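Local coordinates for putative heme binding protein (Tannerella forsythia, PDB 6EU8), which probably binds heme as a member of the HmuY-like family, with heme-binding properties that differ from those of Porphyromonas gingivalis HmuY, at residues A[176-179]-A[183-186]; A[38-43]-A[114-119]. All blocks are in the same frame, centred on the assembly; numbering follows the deposited sequence.

Contact 1: residues A[176-179]-A[183-186]; sequences DATN and EKGH
Asn-179 and His-186 lie flank to flank where two antiparallel strands meet their turn, the amide and imidazole planes only 6° apart. Asn-179 CB sits 3.7 Å from His-186 CD2, and further out Asn-179 ND2 is 3.6 Å from His-186 NE2. No hydrogen bond joins the two nitrogens, since both act as donors, to Glu-183 OE1 and to a water. His-186 NE2 donates to Glu-183 OE1 over 2.9 Å, leaving in the plane of its own ring but reaching the carboxylate from above the carboxylate plane. The water bound by Asn-179 ND2 donates in turn to the same OE1, so this oxygen receives both the ring and the water.

The other end of the amide closes the turn. With CG tucked between the backbone N and the carbonyl carbon (chi1 71°), Asn-179 OD1 accepts from Glu-183 N at 2.9 Å, the donor standing above the carbonyl plane, and takes a weak second bond from Lys-181 N. Asn-179 N returns a weak bond to Glu-183 O at 3.3 Å. With the water at OE1, three links thus join Glu-183 to the asparagine, while its extended side chain brings OE1 to the imidazole.

Behind the turn, Gly-185 N donates to Ala-177 O at 3.0 Å. Thr-178 and Lys-184 form a non-hydrogen-bonded pair, their side chains on the same face of the sheet, and Thr-178 CG2 packs 4.2 Å from Lys-184 CG. Lys-184 NZ continues to Asn-147 and a malonate ion, probably from the crystallisation liquor. A second water joins the carbonyls of Thr-178 and His-186. Backbone bonds and the side-chain amide oxygen of Asn-179 together make up the connecting end of the beta hairpin formed by strands 169-178 and 184-194.

Contact 2: residues A[38-43]-A[114-119]; sequences HRDFSE and MLVGFN
Asp-40 reaches across to Met-114 and Val-116 with a side chain that serves two environments: hydrocarbon contact with Val-116 at its CB, and polar bonds to Ser-42, Trp-44 and Trp-25 at its carboxylate. Its CB points toward segment 114-119 and lies 4.4 Å from Val-116 CG1, a loose van der Waals contact. CG stands anti to the backbone N (chi1 177°), which carries the carboxylate away from that nitrogen and to the side of the carbonyl carbon, where Ser-42 follows. OD1 turns back on its own chain: Ser-42 OG donates to it at 2.7 Å on the syn lone pair, while Ser-42 N approaches OD1 from above the carboxylate plane at 3.0 Å, closing an Asx turn. Trp-44 NE1 is a further donor to OD1.

OD2, the other branch, is 3.6 Å from Met-114 CE. The two side chains come from opposite directions, and the bend of the methionine at its last torsion (chi3 75°) presents the methyl to the oxygen. That contact is apolar on the methionine side; the polar need of the buried OD2 is met by Trp-25 NE1.

The contact thus places the turn after strand 35-39 against the bulged strand 115-117. Strand 127-136 runs beside both segments, bonding to Met-114 and Val-116 through Ala-131 and Thr-129 and to Glu-43 through Gly-132, while Trp-25 of strand 24-28 packs on Met-114.

Overall arrangement
Contact 2 closes before contact 1 opens, so the two follow in series along the chain. Their centres are about 19 Å apart and their nearest atoms about 10 Å, without touching. Both reach the large antiparallel sheet: contact 1 ties the turn between neighbouring strands 169-178 and 184-194, whereas contact 2 brings together residues more than seventy positions apart, where the loop following strand 35-39, a strand of the four-stranded sheet, meets the start of strand 115-117 of the large one. One is therefore local and the other long-range. All four segments belong to the HmuY-like part of the chain, consistent with a largely beta scaffold.

Contact 1: residues A[176-179]-A[183-186]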
loop_
_atom_site.group_PDB
_atom_site.type_symbol
_atom_site.label_atom_id
_atom_site.label_comp_id
_atom_site.label_asym_id
_atom_site.label_seq_id
_atom_site.Cartn_x
_atom_site.Cartn_y
_atom_site.Cartn_z
ATOM N N ASP A 176 -4.136 -12.427 -1.899
ATOM C CA ASP A 176 -4.040 -12.859 -0.500
ATOM C C ASP A 176 -3.648 -11.711 0.428
ATOM O O ASP A 176 -2.856 -10.823 0.049
ATOM C CB ASP A 176 -3.010 -14.007 -0.327
ATOM C CG ASP A 176 -3.254 -15.205 -1.277
ATOM O OD1 ASP A 176 -2.744 -15.191 -2.436
ATOM O OD2 ASP A 176 -3.915 -16.198 -0.840
ATOM N N ALA A 177 -4.186 -11.751 1.648
ATOM C CA ALA A 177 -3.805 -10.822 2.742
ATOM C C ALA A 177 -3.172 -11.507 3.947
ATOM O O ALA A 177 -2.746 -10.823 4.901
ATOM C CB ALA A 177 -5.012 -10.051 3.192
ATOM N N THR A 178 -3.121 -12.843 3.914
ATOM C CA THR A 178 -2.456 -13.639 4.923
ATOM C C THR A 178 -1.554 -14.677 4.249
ATOM O O THR A 178 -1.775 -15.032 3.098
ATOM C CB THR A 178 -3.472 -14.409 5.813
ATOM O OG1 THR A 178 -4.129 -15.429 5.046
ATOM C CG2 THR A 178 -4.562 -13.503 6.349
ATOM N N ASN A 179 -0.592 -15.191 4.993
ATOM C CA ASN A 179 0.241 -16.336 4.564
ATOM C C ASN A 179 -0.505 -17.663 4.844
ATOM O O ASN A 179 -1.663 -17.658 5.225
ATOM C CB ASN A 179 1.647 -16.268 5.206
ATOM C CG ASN A 179 1.651 -16.556 6.717
ATOM O OD1 ASN A 179 0.614 -16.810 7.329
ATOM N ND2 ASN A 179 2.827 -16.496 7.307
ATOM N N GLU A 183 -1.376 -15.589 9.094
ATOM C CA GLU A 183 -0.813 -14.356 9.716
ATOM C C GLU A 183 -1.145 -13.153 8.806
ATOM O O GLU A 183 -0.798 -13.168 7.619
ATOM C CB GLU A 183 0.697 -14.445 9.942
ATOM C CG GLU A 183 1.263 -13.199 10.629
ATOM C CD GLU A 183 2.768 -13.165 10.786
ATOM O OE1 GLU A 183 3.494 -13.887 10.081
ATOM O OE2 GLU A 183 3.230 -12.313 11.566
ATOM N N LYS A 184 -1.857 -12.165 9.351
ATOM C CA LYS A 184 -2.242 -10.960 8.568
ATOM C C LYS A 184 -1.041 -10.091 8.213
ATOM O O LYS A 184 -0.134 -9.895 9.013
ATOM C CB LYS A 184 -3.270 -10.098 9.323
ATOM C CG LYS A 184 -4.596 -10.757 9.589
ATOM C CD LYS A 184 -5.604 -9.774 10.166
ATOM C CE LYS A 184 -6.902 -10.485 10.504
ATOM N NZ LYS A 184 -8.004 -9.600 10.921
ATOM N N GLY A 185 -1.055 -9.518 6.998
ATOM C CA GLY A 185 -0.013 -8.568 6.553
ATOM C C GLY A 185 0.958 -9.081 5.501
ATOM O O GLY A 185 1.865 -8.350 5.081
ATOM N N HIS A 186 0.773 -10.333 5.068
ATOM C CA HIS A 186 1.517 -10.905 3.950
ATOM C C HIS A 186 0.629 -10.699 2.739
ATOM O O HIS A 186 -0.377 -11.410 2.540
ATOM C CB HIS A 186 1.868 -12.373 4.193
ATOM C CG HIS A 186 2.764 -12.597 5.368
ATOM N ND1 HIS A 186 4.144 -12.531 5.285
ATOM C CD2 HIS A 186 2.482 -12.924 6.653
ATOM C CE1 HIS A 186 4.662 -12.779 6.476
ATOM N NE2 HIS A 186 3.678 -12.992 7.326
HETATM O O HOH W 1 0.292 -13.707 0.953
HETATM O O HOH W 2 3.475 -16.822 10.127
#

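Contact 2: residues A[38-43]-A[114-119]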
loop_
_atom_site.group_PDB
_atom_site.type_symbol
_atom_site.label_atom_id
_atom_site.label_comp_id
_atom_site.label_asym_id
_atom_site.label_seq_id
_atom_site.Cartn_x
_atom_site.Cartn_y
_atom_site.Cartn_z
ATOM N N HIS A 38 11.723 0.308 4.541
ATOM C CA HIS A 38 12.270 1.359 5.419
ATOM C C HIS A 38 11.241 1.781 6.461
ATOM O O HIS A 38 10.037 1.795 6.186
ATOM C CB HIS A 38 12.617 2.623 4.648
ATOM C CG HIS A 38 13.665 2.433 3.596
ATOM N ND1 HIS A 38 15.013 2.529 3.871
ATOM C CD2 HIS A 38 13.564 2.130 2.283
ATOM C CE1 HIS A 38 15.698 2.320 2.760
ATOM N NE2 HIS A 38 14.846 2.066 1.781
ATOM N N ARG A 39 11.715 2.128 7.650
ATOM C CA ARG A 39 10.887 2.705 8.706
ATOM C C ARG A 39 10.231 4.008 8.220
ATOM O O ARG A 39 10.879 4.826 7.557
ATOM C CB ARG A 39 11.755 2.987 9.954
ATOM C CG ARG A 39 11.033 3.576 11.159
ATOM C CD ARG A 39 12.023 3.834 12.307
ATOM N NE ARG A 39 11.453 4.452 13.504
ATOM C CZ ARG A 39 11.122 5.731 13.627
ATOM N NH1 ARG A 39 11.286 6.545 12.606
ATOM N NH2 ARG A 39 10.609 6.191 14.767
ATOM N N ASP A 40 8.941 4.169 8.505
ATOM C CA ASP A 40 8.191 5.406 8.186
ATOM C C ASP A 40 8.988 6.653 8.576
ATOM O O ASP A 40 9.567 6.683 9.670
ATOM C CB ASP A 40 6.797 5.345 8.847
ATOM C CG ASP A 40 5.974 6.601 8.631
ATOM O OD1 ASP A 40 6.231 7.594 9.340
ATOM O OD2 ASP A 40 5.064 6.584 7.748
ATOM N N PHE A 41 9.016 7.661 7.677
ATOM C CA PHE A 41 9.868 8.873 7.799
ATOM C C PHE A 41 9.236 10.091 8.492
ATOM O O PHE A 41 9.886 11.144 8.618
ATOM C CB PHE A 41 10.400 9.313 6.383
ATOM C CG PHE A 41 11.134 8.220 5.620
ATOM C CD1 PHE A 41 12.297 7.659 6.124
ATOM C CD2 PHE A 41 10.669 7.747 4.404
ATOM C CE1 PHE A 41 12.987 6.668 5.427
ATOM C CE2 PHE A 41 11.335 6.722 3.715
ATOM C CZ PHE A 41 12.492 6.179 4.249
ATOM N N SER A 42 8.000 9.974 8.995
ATOM C CA SER A 42 7.327 11.106 9.613
ATOM C C SER A 42 7.740 11.288 11.095
ATOM O O SER A 42 8.356 10.404 11.685
ATOM C CB SER A 42 5.812 10.946 9.467
ATOM O OG SER A 42 5.296 9.940 10.306
ATOM N N GLU A 43 7.382 12.433 11.677
ATOM C CA GLU A 43 7.460 12.577 13.126
ATOM C C GLU A 43 6.315 11.715 13.728
ATOM O O GLU A 43 5.175 11.822 13.304
ATOM C CB GLU A 43 7.349 14.041 13.581
ATOM C CG GLU A 43 7.466 14.181 15.084
ATOM C CD GLU A 43 7.465 15.626 15.525
ATOM O OE1 GLU A 43 6.367 16.216 15.698
ATOM O OE2 GLU A 43 8.601 16.165 15.639
ATOM N N MET A 114 -2.554 7.045 10.796
ATOM C CA MET A 114 -2.005 5.727 10.432
ATOM C C MET A 114 -1.184 5.106 11.562
ATOM O O MET A 114 -0.246 5.737 12.063
ATOM C CB MET A 114 -1.168 5.802 9.163
ATOM C CG MET A 114 -0.788 4.437 8.576
ATOM S SD MET A 114 0.386 4.495 7.191
ATOM C CE MET A 114 1.872 4.842 8.060
ATOM N N LEU A 115 -1.531 3.878 11.986
ATOM C CA LEU A 115 -0.825 3.251 13.100
ATOM C C LEU A 115 0.604 2.865 12.773
ATOM O O LEU A 115 0.849 2.123 11.806
ATOM C CB LEU A 115 -1.534 1.959 13.553
ATOM C CG LEU A 115 -2.690 2.062 14.514
ATOM C CD1 LEU A 115 -3.312 0.677 14.684
ATOM C CD2 LEU A 115 -2.212 2.563 15.865
ATOM N N VAL A 116 1.543 3.314 13.610
ATOM C CA VAL A 116 2.934 2.879 13.547
ATOM C C VAL A 116 3.468 2.156 14.807
ATOM O O VAL A 116 4.583 1.665 14.801
ATOM C CB VAL A 116 3.882 4.060 13.164
ATOM C CG1 VAL A 116 3.573 4.584 11.766
ATOM C CG2 VAL A 116 3.799 5.194 14.180
ATOM N N GLY A 117 2.608 2.042 15.828
ATOM C CA GLY A 117 2.968 1.343 17.086
ATOM C C GLY A 117 1.667 0.950 17.775
ATOM O O GLY A 117 0.846 1.810 18.122
ATOM N N PHE A 118 1.502 -0.364 17.955
ATOM C CA PHE A 118 0.259 -0.927 18.499
ATOM C C PHE A 118 0.521 -2.233 19.259
ATOM O O PHE A 118 1.063 -3.180 18.691
ATOM C CB PHE A 118 -0.704 -1.191 17.345
ATOM C CG PHE A 118 -1.964 -1.899 17.761
ATOM C CD1 PHE A 118 -2.822 -1.311 18.686
ATOM C CD2 PHE A 118 -2.283 -3.154 17.243
ATOM C CE1 PHE A 118 -3.981 -1.960 19.098
ATOM C CE2 PHE A 118 -3.445 -3.798 17.639
ATOM C CZ PHE A 118 -4.290 -3.202 18.574
ATOM N N ASN A 119 0.114 -2.271 20.532
ATOM C CA ASN A 119 0.125 -3.524 21.339
ATOM C C ASN A 119 -0.937 -3.472 22.414
ATOM O O ASN A 119 -1.429 -2.372 22.731
ATOM C CB ASN A 119 1.493 -3.788 21.932
ATOM C CG ASN A 119 1.946 -2.723 22.926
ATOM O OD1 ASN A 119 1.583 -2.745 24.109
ATOM N ND2 ASN A 119 2.820 -1.829 22.472
#